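Local coordinates for protein BrkA translocator (Bordetella pertussis, PDB 3QQ2) that forms a beta-barrel pore in the outer membrane through which the passenger domain of this complement-inhibiting autotransporter reaches the bacterial cell surface, at residues Q209-L214 and G247-L252; H256-S261 and A278-S283. The protein carries 1 engineered substitution. All coordinates share one frame; numbering follows the deposited sequence.

Contact 1: Q209-L214 and G247-L252; sequences QPYARL and GVDAAL
Tyr211 lays one face of its ring over Gly247 on the adjacent antiparallel strand, a clear case of an aromatic side chain taking the space above a glycine. Its CG sits between the backbone N and the carbonyl carbon (chi1 61°), which folds the ring back across the neighbouring strand. Gly247 CA lies 3.8 Å from the centroid of the Tyr211 ring in a CH-pi contact. Beneath the ring the two residues form a hydrogen-bonded pair, with Tyr211 N to Gly247 O at 3.1 Å and Gly247 N to Tyr211 O at 3.0 Å. Asp249 brings OD1 to the ring edge, in its plane, 3.2 Å from Tyr211 CE2. Arg195 adds a cation-pi contact to Tyr211 and a long, weak ion pair to Asp249, while Gln209 OE1 accepts a hydrogen bond from Arg147. The backbone bonds between Gln209 and Asp249 are weak. On the reverse face the contact is thinner: the ring of Pro210 meets one methyl of Val248, CG to CG1 at 3.7 Å, on the protein surface. This division, with polar and aromatic groups linked to arginines on one face and small apolar groups on the other, is typical of a transmembrane beta-barrel wall, and the tyrosine-over-glycine pair is the motif known as aromatic rescue of glycine.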
loop_
_atom_site.group_PDB
_atom_site.type_symbol
_atom_site.label_atom_id
_atom_site.label_comp_id
_atom_site.label_asym_id
_atom_site.label_seq_id
_atom_site.Cartn_x
_atom_site.Cartn_y
_atom_site.Cartn_z
ATOM N N GLN A 209 -35.223 6.201 35.651
ATOM C CA GLN A 209 -36.074 6.135 34.471
ATOM C C GLN A 209 -35.609 5.095 33.461
ATOM O O GLN A 209 -35.016 5.454 32.434
ATOM C CB GLN A 209 -36.149 7.505 33.798
ATOM C CG GLN A 209 -37.336 7.668 32.881
ATOM C CD GLN A 209 -37.023 8.493 31.665
ATOM O OE1 GLN A 209 -37.554 9.587 31.497
ATOM N NE2 GLN A 209 -36.164 7.970 30.798
ATOM N N PRO A 210 -35.885 3.811 33.740
ATOM C CA PRO A 210 -35.558 2.710 32.817
ATOM C C PRO A 210 -36.400 2.775 31.574
ATOM O O PRO A 210 -37.435 3.428 31.562
ATOM C CB PRO A 210 -35.946 1.449 33.588
ATOM C CG PRO A 210 -36.173 1.907 34.971
ATOM C CD PRO A 210 -36.625 3.326 34.903
ATOM N N TYR A 211 -35.924 2.107 30.529
ATOM C CA TYR A 211 -36.637 1.948 29.249
ATOM C C TYR A 211 -35.979 0.796 28.523
ATOM O O TYR A 211 -34.798 0.492 28.776
ATOM C CB TYR A 211 -36.490 3.201 28.383
ATOM C CG TYR A 211 -35.041 3.474 28.039
ATOM C CD1 TYR A 211 -34.436 2.850 26.956
ATOM C CD2 TYR A 211 -34.253 4.329 28.833
ATOM C CE1 TYR A 211 -33.107 3.075 26.670
ATOM C CE2 TYR A 211 -32.929 4.568 28.534
ATOM C CZ TYR A 211 -32.368 3.941 27.450
ATOM O OH TYR A 211 -31.057 4.157 27.130
ATOM N N ALA A 212 -36.723 0.163 27.625
ATOM C CA ALA A 212 -36.119 -0.747 26.674
ATOM C C ALA A 212 -36.302 -0.179 25.251
ATOM O O ALA A 212 -37.256 0.563 24.995
ATOM C CB ALA A 212 -36.687 -2.095 26.826
ATOM N N ARG A 213 -35.372 -0.495 24.344
ATOM C CA ARG A 213 -35.254 0.242 23.071
ATOM C C ARG A 213 -35.144 -0.663 21.872
ATOM O O ARG A 213 -34.307 -1.566 21.867
ATOM C CB ARG A 213 -34.021 1.169 23.083
ATOM C CG ARG A 213 -34.240 2.507 22.330
ATOM C CD ARG A 213 -32.965 3.271 21.987
ATOM N NE ARG A 213 -32.182 2.542 20.980
ATOM C CZ ARG A 213 -32.230 2.750 19.662
ATOM N NH1 ARG A 213 -33.017 3.690 19.148
ATOM N NH2 ARG A 213 -31.473 2.018 18.850
ATOM N N LEU A 214 -35.961 -0.410 20.851
ATOM C CA LEU A 214 -35.838 -1.132 19.587
ATOM C C LEU A 214 -35.478 -0.189 18.474
ATOM O O LEU A 214 -36.099 0.867 18.333
ATOM C CB LEU A 214 -37.130 -1.836 19.211
ATOM C CG LEU A 214 -37.207 -2.333 17.759
ATOM C CD1 LEU A 214 -36.713 -3.771 17.602
ATOM C CD2 LEU A 214 -38.616 -2.204 17.274
ATOM N N GLY A 247 -31.798 0.793 28.800
ATOM C CA GLY A 247 -31.012 1.716 29.607
ATOM C C GLY A 247 -31.699 2.218 30.859
ATOM O O GLY A 247 -32.880 1.959 31.093
ATOM N N VAL A 248 -30.942 2.934 31.680
ATOM C CA VAL A 248 -31.520 3.698 32.785
ATOM C C VAL A 248 -30.915 5.075 32.820
ATOM O O VAL A 248 -29.693 5.211 32.745
ATOM C CB VAL A 248 -31.257 3.082 34.162
ATOM C CG1 VAL A 248 -32.593 2.811 34.832
ATOM C CG2 VAL A 248 -30.446 1.802 34.066
ATOM N N ASP A 249 -31.766 6.094 32.921
ATOM C CA ASP A 249 -31.278 7.467 33.114
ATOM C C ASP A 249 -31.778 7.958 34.451
ATOM O O ASP A 249 -32.967 8.089 34.618
ATOM C CB ASP A 249 -31.735 8.447 32.012
ATOM C CG ASP A 249 -32.019 7.769 30.694
ATOM O OD1 ASP A 249 -32.939 6.924 30.693
ATOM O OD2 ASP A 249 -31.376 8.079 29.662
ATOM N N ALA A 250 -30.869 8.221 35.387
ATOM C CA ALA A 250 -31.226 8.782 36.697
ATOM C C ALA A 250 -30.911 10.259 36.802
ATOM O O ALA A 250 -29.893 10.706 36.302
ATOM C CB ALA A 250 -30.536 8.014 37.849
ATOM N N ALA A 251 -31.830 10.999 37.424
ATOM C CA ALA A 251 -31.617 12.360 37.944
ATOM C C ALA A 251 -31.470 12.192 39.435
ATOM O O ALA A 251 -32.447 11.959 40.137
ATOM C CB ALA A 251 -32.805 13.280 37.643
ATOM N N LEU A 252 -30.243 12.267 39.920
ATOM C CA LEU A 252 -30.017 12.102 41.337
ATOM C C LEU A 252 -29.867 13.459 41.966
ATOM O O LEU A 252 -28.847 14.115 41.785
ATOM C CB LEU A 252 -28.782 11.239 41.600
ATOM C CG LEU A 252 -29.041 9.740 41.796
ATOM C CD1 LEU A 252 -30.495 9.334 41.506
ATOM C CD2 LEU A 252 -28.045 8.929 40.971
#

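Contact 2: H256-S261 and A278-S283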
loop_
_atom_site.group_PDB
_atom_site.type_symbol
_atom_site.label_atom_id
_atom_site.label_comp_id
_atom_site.label_asym_id
_atom_site.label_seq_id
_atom_site.Cartn_x
_atom_site.Cartn_y
_atom_site.Cartn_z
ATOM N N HIS A 256 -27.089 16.273 39.705
ATOM C CA HIS A 256 -26.463 15.112 39.046
ATOM C C HIS A 256 -27.397 14.314 38.108
ATOM O O HIS A 256 -28.625 14.215 38.323
ATOM C CB HIS A 256 -25.809 14.185 40.073
ATOM C CG HIS A 256 -24.899 14.893 41.022
ATOM N ND1 HIS A 256 -23.588 15.201 40.709
ATOM C CD2 HIS A 256 -25.118 15.390 42.258
ATOM C CE1 HIS A 256 -23.039 15.850 41.717
ATOM N NE2 HIS A 256 -23.943 15.974 42.670
ATOM N N ASN A 257 -26.788 13.751 37.069
ATOM C CA ASN A 257 -27.471 12.949 36.085
ATOM C C ASN A 257 -26.593 11.821 35.635
ATOM O O ASN A 257 -25.422 12.034 35.312
ATOM C CB ASN A 257 -27.804 13.799 34.893
ATOM C CG ASN A 257 -28.736 14.898 35.242
ATOM O OD1 ASN A 257 -28.316 16.035 35.456
ATOM N ND2 ASN A 257 -30.018 14.565 35.352
ATOM N N LEU A 258 -27.165 10.624 35.632
ATOM C CA LEU A 258 -26.483 9.427 35.197
ATOM C C LEU A 258 -27.305 8.740 34.133
ATOM O O LEU A 258 -28.533 8.628 34.270
ATOM C CB LEU A 258 -26.298 8.469 36.366
ATOM C CG LEU A 258 -25.200 8.797 37.370
ATOM C CD1 LEU A 258 -25.391 7.982 38.643
ATOM C CD2 LEU A 258 -23.822 8.557 36.773
ATOM N N TYR A 259 -26.624 8.291 33.073
ATOM C CA TYR A 259 -27.218 7.428 32.035
ATOM C C TYR A 259 -26.336 6.206 31.789
ATOM O O TYR A 259 -25.121 6.281 31.783
ATOM C CB TYR A 259 -27.424 8.196 30.724
ATOM C CG TYR A 259 -27.792 9.654 30.903
ATOM C CD1 TYR A 259 -26.819 10.607 31.248
ATOM C CD2 TYR A 259 -29.108 10.096 30.732
ATOM C CE1 TYR A 259 -27.154 11.973 31.411
ATOM C CE2 TYR A 259 -29.461 11.461 30.897
ATOM C CZ TYR A 259 -28.472 12.391 31.230
ATOM O OH TYR A 259 -28.780 13.728 31.398
ATOM N N ALA A 260 -26.961 5.066 31.613
ATOM C CA ALA A 260 -26.252 3.891 31.159
ATOM C C ALA A 260 -27.219 3.118 30.262
ATOM O O ALA A 260 -28.417 3.091 30.528
ATOM C CB ALA A 260 -25.772 3.041 32.345
ATOM N N SER A 261 -26.699 2.544 29.177
ATOM C CA SER A 261 -27.486 1.699 28.289
ATOM C C SER A 261 -26.664 0.559 27.748
ATOM O O SER A 261 -25.443 0.639 27.675
ATOM C CB SER A 261 -28.072 2.498 27.129
ATOM O OG SER A 261 -27.053 3.090 26.350
ATOM N N ALA A 278 -22.199 5.006 28.802
ATOM C CA ALA A 278 -22.413 5.519 30.155
ATOM C C ALA A 278 -22.239 7.004 30.039
ATOM O O ALA A 278 -21.395 7.459 29.278
ATOM C CB ALA A 278 -21.398 4.959 31.105
ATOM N N GLY A 279 -23.032 7.770 30.768
ATOM C CA GLY A 279 -22.919 9.217 30.678
ATOM C C GLY A 279 -23.281 9.904 31.971
ATOM O O GLY A 279 -24.205 9.450 32.648
ATOM N N TYR A 280 -22.560 10.982 32.303
ATOM C CA TYR A 280 -22.865 11.815 33.463
ATOM C C TYR A 280 -23.050 13.281 33.076
ATOM O O TYR A 280 -22.281 13.805 32.284
ATOM C CB TYR A 280 -21.762 11.716 34.536
ATOM C CG TYR A 280 -21.865 12.823 35.592
ATOM C CD1 TYR A 280 -21.307 14.087 35.370
ATOM C CD2 TYR A 280 -22.554 12.622 36.787
ATOM C CE1 TYR A 280 -21.421 15.110 36.316
ATOM C CE2 TYR A 280 -22.662 13.648 37.736
ATOM C CZ TYR A 280 -22.090 14.881 37.484
ATOM O OH TYR A 280 -22.201 15.893 38.396
ATOM N N ARG A 281 -24.027 13.955 33.680
ATOM C CA ARG A 281 -24.237 15.392 33.450
ATOM C C ARG A 281 -24.594 16.107 34.750
ATOM O O ARG A 281 -25.386 15.594 35.545
ATOM C CB ARG A 281 -25.326 15.639 32.391
ATOM C CG ARG A 281 -25.820 17.087 32.324
ATOM C CD ARG A 281 -26.755 17.331 31.155
ATOM N NE ARG A 281 -27.160 18.735 31.038
ATOM C CZ ARG A 281 -26.612 19.632 30.201
ATOM N NH1 ARG A 281 -25.617 19.295 29.371
ATOM N NH2 ARG A 281 -27.051 20.887 30.193
ATOM N N TYR A 282 -24.017 17.297 34.938
ATOM C CA TYR A 282 -24.191 18.152 36.125
ATOM C C TYR A 282 -25.029 19.339 35.699
ATOM O O TYR A 282 -24.666 20.073 34.781
ATOM C CB TYR A 282 -22.821 18.639 36.622
ATOM C CG TYR A 282 -22.742 19.238 38.034
ATOM C CD1 TYR A 282 -23.783 19.996 38.562
ATOM C CD2 TYR A 282 -21.576 19.081 38.826
ATOM C CE1 TYR A 282 -23.705 20.546 39.830
ATOM C CE2 TYR A 282 -21.488 19.635 40.111
ATOM C CZ TYR A 282 -22.569 20.369 40.596
ATOM O OH TYR A 282 -22.542 20.927 41.851
ATOM N N SER A 283 -26.160 19.525 36.367
ATOM C CA SER A 283 -27.104 20.583 36.018
ATOM C C SER A 283 -26.686 21.908 36.626
ATOM O O SER A 283 -27.334 22.941 36.427
ATOM C CB SER A 283 -28.503 20.185 36.435
ATOM O OG SER A 283 -28.968 19.214 35.531
#
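The C-terminal beta hairpin of the barrel, made of strands 256-267 and 271-282, is joined here near its open end, where the last strand runs out toward the C terminus. Its antiparallel core is the hydrogen-bonded pair Tyr259 and Gly279: Tyr259 N gives a bond of 2.7 Å to Gly279 O, and Gly279 N returns one of 2.8 Å to Tyr259 O. Two residues along, past the non-hydrogen-bonded pair of Leu258 and Tyr280, Arg281 N gives a hydrogen bond to Asn257 O at 2.9 Å. The side chains then divide between two faces. On one, His256, Tyr280 and Tyr282 gather in an aromatic cluster. Tyr280 has its CG anti to the backbone N (chi1 166°), and its ring runs diagonally along the strands until the hydroxyl arrives at the imidazole edge. His256 ND1 and Tyr280 OH are hydrogen-bonded at 2.8 Å, and either may be the donor. The two rings meet rim to rim, with planes 47° apart, so the polar bond rather than stacking joins them. Tyr282 lies obliquely to His256, the ring centroids 5.2 Å apart. Leu258 adds a methyl at the edge of the Tyr280 ring, CD2 to CD2 at 4.3 Å. On the other face Tyr259 and Arg281 run side by side in the same direction, and Tyr259 OH comes to 4.1 Å from Arg281 CB. The extended arginine carries its guanidinium group onward to salt bridges with Asp19 and Asp54; Ser283 OG, just beyond the strand, is hydrogen-bonded to Asp19 as well. The chemistry thus separates the face of His256, Leu258, Tyr280 and Tyr282, consistent with the aromatic belt common at membrane borders of outer-membrane barrels, from that of Tyr259 and Arg281, where the arginine's positive charge is probably balanced by two acidic groups.

Neighbouring strands illustrate how a barrel wall is assembled in chain order. Contact 1 comes first, pairing strand 207-221 with strand 241-252 and closing the long connection between them, most of which is not modelled. A short turn then reverses the chain into strand 256-267, and contact 2 closes the following hairpin with strand 271-282. The two closures stand in series, neither enclosing nor crossing the other. Their inner strands are themselves neighbours, with probable backbone hydrogen bonds from Val248 to Ala260 and from Ala250 to Leu258, so the four segments form a continuous piece of wall. Strand 271-282 finally pairs with strand 21-34, joining the chain's end to its beginning.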